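Local structure of glycoside hydrolase family 61 (Trichoderma reesei QM6a, 5O2X) at residues G99-V104 against N152-H157. The protein is a copper-dependent lytic polysaccharide monooxygenase of family AA9 that probably cleaves cellulose oxidatively. Numbering follows the deposited sequence.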
loop_
_atom_site.group_PDB
_atom_site.type_symbol
_atom_site.label_atom_id
_atom_site.label_comp_id
_atom_site.label_asym_id
_atom_site.label_seq_id
_atom_site.Cartn_x
_atom_site.Cartn_y
_atom_site.Cartn_z
ATOM N N GLY A 99 -14.636 -11.432 -8.166
ATOM C CA GLY A 99 -15.160 -12.394 -7.206
ATOM C C GLY A 99 -14.769 -11.951 -5.811
ATOM O O GLY A 99 -14.436 -10.769 -5.599
ATOM N N ASP A 100 -14.870 -12.862 -4.831
ATOM C CA ASP A 100 -14.494 -12.514 -3.477
ATOM C C ASP A 100 -12.983 -12.354 -3.377
ATOM O O ASP A 100 -12.208 -13.203 -3.834
ATOM C CB ASP A 100 -14.897 -13.623 -2.482
ATOM C CG ASP A 100 -16.363 -13.825 -2.331
ATOM O OD1 ASP A 100 -17.125 -12.887 -2.661
ATOM O OD2 ASP A 100 -16.754 -14.918 -1.809
ATOM N N CYS A 101 -12.544 -11.295 -2.689
ATOM C CA CYS A 101 -11.099 -11.166 -2.457
ATOM C C CYS A 101 -10.567 -12.212 -1.482
ATOM O O CYS A 101 -9.370 -12.450 -1.471
ATOM C CB CYS A 101 -10.728 -9.779 -1.969
ATOM S SG CYS A 101 -11.090 -8.445 -3.172
ATOM N N GLU A 102 -11.440 -12.810 -0.679
ATOM C CA GLU A 102 -11.013 -13.804 0.280
ATOM C C GLU A 102 -10.453 -15.059 -0.364
ATOM O O GLU A 102 -9.726 -15.795 0.297
ATOM C CB GLU A 102 -12.186 -14.158 1.206
ATOM C CG GLU A 102 -12.624 -13.020 2.128
ATOM C CD GLU A 102 -13.506 -11.924 1.570
ATOM O OE1 GLU A 102 -13.855 -11.960 0.366
ATOM O OE2 GLU A 102 -13.868 -11.038 2.367
ATOM N N THR A 103 -10.789 -15.304 -1.631
ATOM C CA THR A 103 -10.333 -16.529 -2.274
ATOM C C THR A 103 -9.668 -16.243 -3.618
ATOM O O THR A 103 -9.316 -17.178 -4.307
ATOM C CB THR A 103 -11.455 -17.551 -2.441
ATOM O OG1 THR A 103 -12.500 -16.867 -3.107
ATOM C CG2 THR A 103 -11.899 -18.070 -1.114
ATOM N N VAL A 104 -9.413 -14.990 -3.976
ATOM C CA VAL A 104 -8.734 -14.721 -5.236
ATOM C C VAL A 104 -7.302 -15.248 -5.203
ATOM O O VAL A 104 -6.624 -15.193 -4.179
ATOM C CB VAL A 104 -8.711 -13.197 -5.545
ATOM C CG1 VAL A 104 -7.847 -12.382 -4.591
ATOM C CG2 VAL A 104 -8.363 -12.899 -6.988
ATOM N N ASN A 152 -15.204 -5.957 -5.763
ATOM C CA ASN A 152 -14.297 -6.295 -4.670
ATOM C C ASN A 152 -12.879 -6.095 -5.174
ATOM O O ASN A 152 -12.542 -6.530 -6.286
ATOM C CB ASN A 152 -14.534 -7.737 -4.280
ATOM C CG ASN A 152 -15.928 -7.952 -3.802
ATOM O OD1 ASN A 152 -16.465 -7.156 -3.041
ATOM N ND2 ASN A 152 -16.506 -9.051 -4.209
ATOM N N TYR A 153 -12.052 -5.428 -4.363
ATOM C CA TYR A 153 -10.713 -5.084 -4.759
ATOM C C TYR A 153 -9.720 -5.344 -3.642
ATOM O O TYR A 153 -10.018 -5.105 -2.466
ATOM C CB TYR A 153 -10.581 -3.597 -5.094
ATOM C CG TYR A 153 -11.461 -3.122 -6.243
ATOM C CD1 TYR A 153 -12.788 -2.745 -6.027
ATOM C CD2 TYR A 153 -10.970 -3.007 -7.533
ATOM C CE1 TYR A 153 -13.627 -2.335 -7.083
ATOM C CE2 TYR A 153 -11.787 -2.588 -8.593
ATOM C CZ TYR A 153 -13.098 -2.220 -8.336
ATOM O OH TYR A 153 -13.877 -1.806 -9.407
ATOM N N VAL A 154 -8.515 -5.772 -4.021
ATOM C CA VAL A 154 -7.374 -5.710 -3.114
ATOM C C VAL A 154 -6.771 -4.304 -3.260
ATOM O O VAL A 154 -6.427 -3.868 -4.360
ATOM C CB VAL A 154 -6.342 -6.780 -3.419
ATOM C CG1 VAL A 154 -5.077 -6.572 -2.589
ATOM C CG2 VAL A 154 -6.908 -8.158 -3.109
ATOM N N LEU A 155 -6.629 -3.649 -2.109
ATOM C CA LEU A 155 -5.952 -2.360 -1.966
ATOM C C LEU A 155 -4.520 -2.680 -1.510
ATOM O O LEU A 155 -4.340 -3.257 -0.438
ATOM C CB LEU A 155 -6.709 -1.511 -0.960
ATOM C CG LEU A 155 -6.085 -0.266 -0.405
ATOM C CD1 LEU A 155 -5.811 0.693 -1.497
ATOM C CD2 LEU A 155 -6.989 0.334 0.666
ATOM N N ARG A 156 -3.546 -2.329 -2.330
ATOM C CA ARG A 156 -2.139 -2.583 -2.078
ATOM C C ARG A 156 -1.474 -1.251 -1.839
ATOM O O ARG A 156 -1.244 -0.472 -2.761
ATOM C CB ARG A 156 -1.516 -3.327 -3.261
ATOM C CG ARG A 156 -0.047 -3.669 -3.112
ATOM C CD ARG A 156 0.508 -4.268 -4.397
ATOM N NE ARG A 156 1.915 -4.655 -4.311
ATOM C CZ ARG A 156 2.935 -3.810 -4.336
ATOM N NH1 ARG A 156 2.717 -2.514 -4.541
ATOM N NH2 ARG A 156 4.175 -4.235 -4.147
ATOM N N HIS A 157 -1.170 -0.993 -0.552
ATOM C CA HIS A 157 -0.483 0.230 -0.111
ATOM C C HIS A 157 0.984 -0.086 0.085
ATOM O O HIS A 157 1.323 -1.182 0.544
ATOM C CB HIS A 157 -1.128 0.644 1.218
ATOM C CG HIS A 157 -0.435 1.766 1.907
ATOM N ND1 HIS A 157 -0.449 3.073 1.503
ATOM C CD2 HIS A 157 0.371 1.775 3.003
ATOM C CE1 HIS A 157 0.268 3.816 2.331
ATOM N NE2 HIS A 157 0.779 3.052 3.264
#
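The disulfide-bearing loop that follows strand 90-96 folds back over the start of strand 151-161, where C101 and G99 meet N152. The sulfur of C101 lies over the strand backbone, with SG 3.4 Å from Y153 N and 3.6 Å from N152 C. Its chi1 of -63° places SG beside its own backbone N, and the disulfide to C97 fixes it there. Further along the strand C101 SG also makes a looser apolar contact with V154 CG2, at 4.2 Å. C97 belongs to the backbone pairing as well, since it hydrogen-bonds to N152 where strands 90-96 and 151-161 run antiparallel in the immunoglobulin-like β-sandwich of AA9 enzymes; the disulfide thus ties the loop back to the residue just past the end of strand 90-96. The one hydrogen bond between 99-104 and 152-157 runs from N152 ND2 to G99 O, 3.0 Å long and fairly straight at 157°. The oxygen lies close to the amide plane of N152, whereas the nitrogen sits well above the carbonyl plane of G99 and so misses its lone pairs. CB of N152 also packs against G99 O, at 3.3 Å. A leucine in place of N152 would probably leave G99 O without this donor and the loop less firmly held to the strand. The N152 amide and D100 carboxylate lie side by side, planes 57° apart, without bonding.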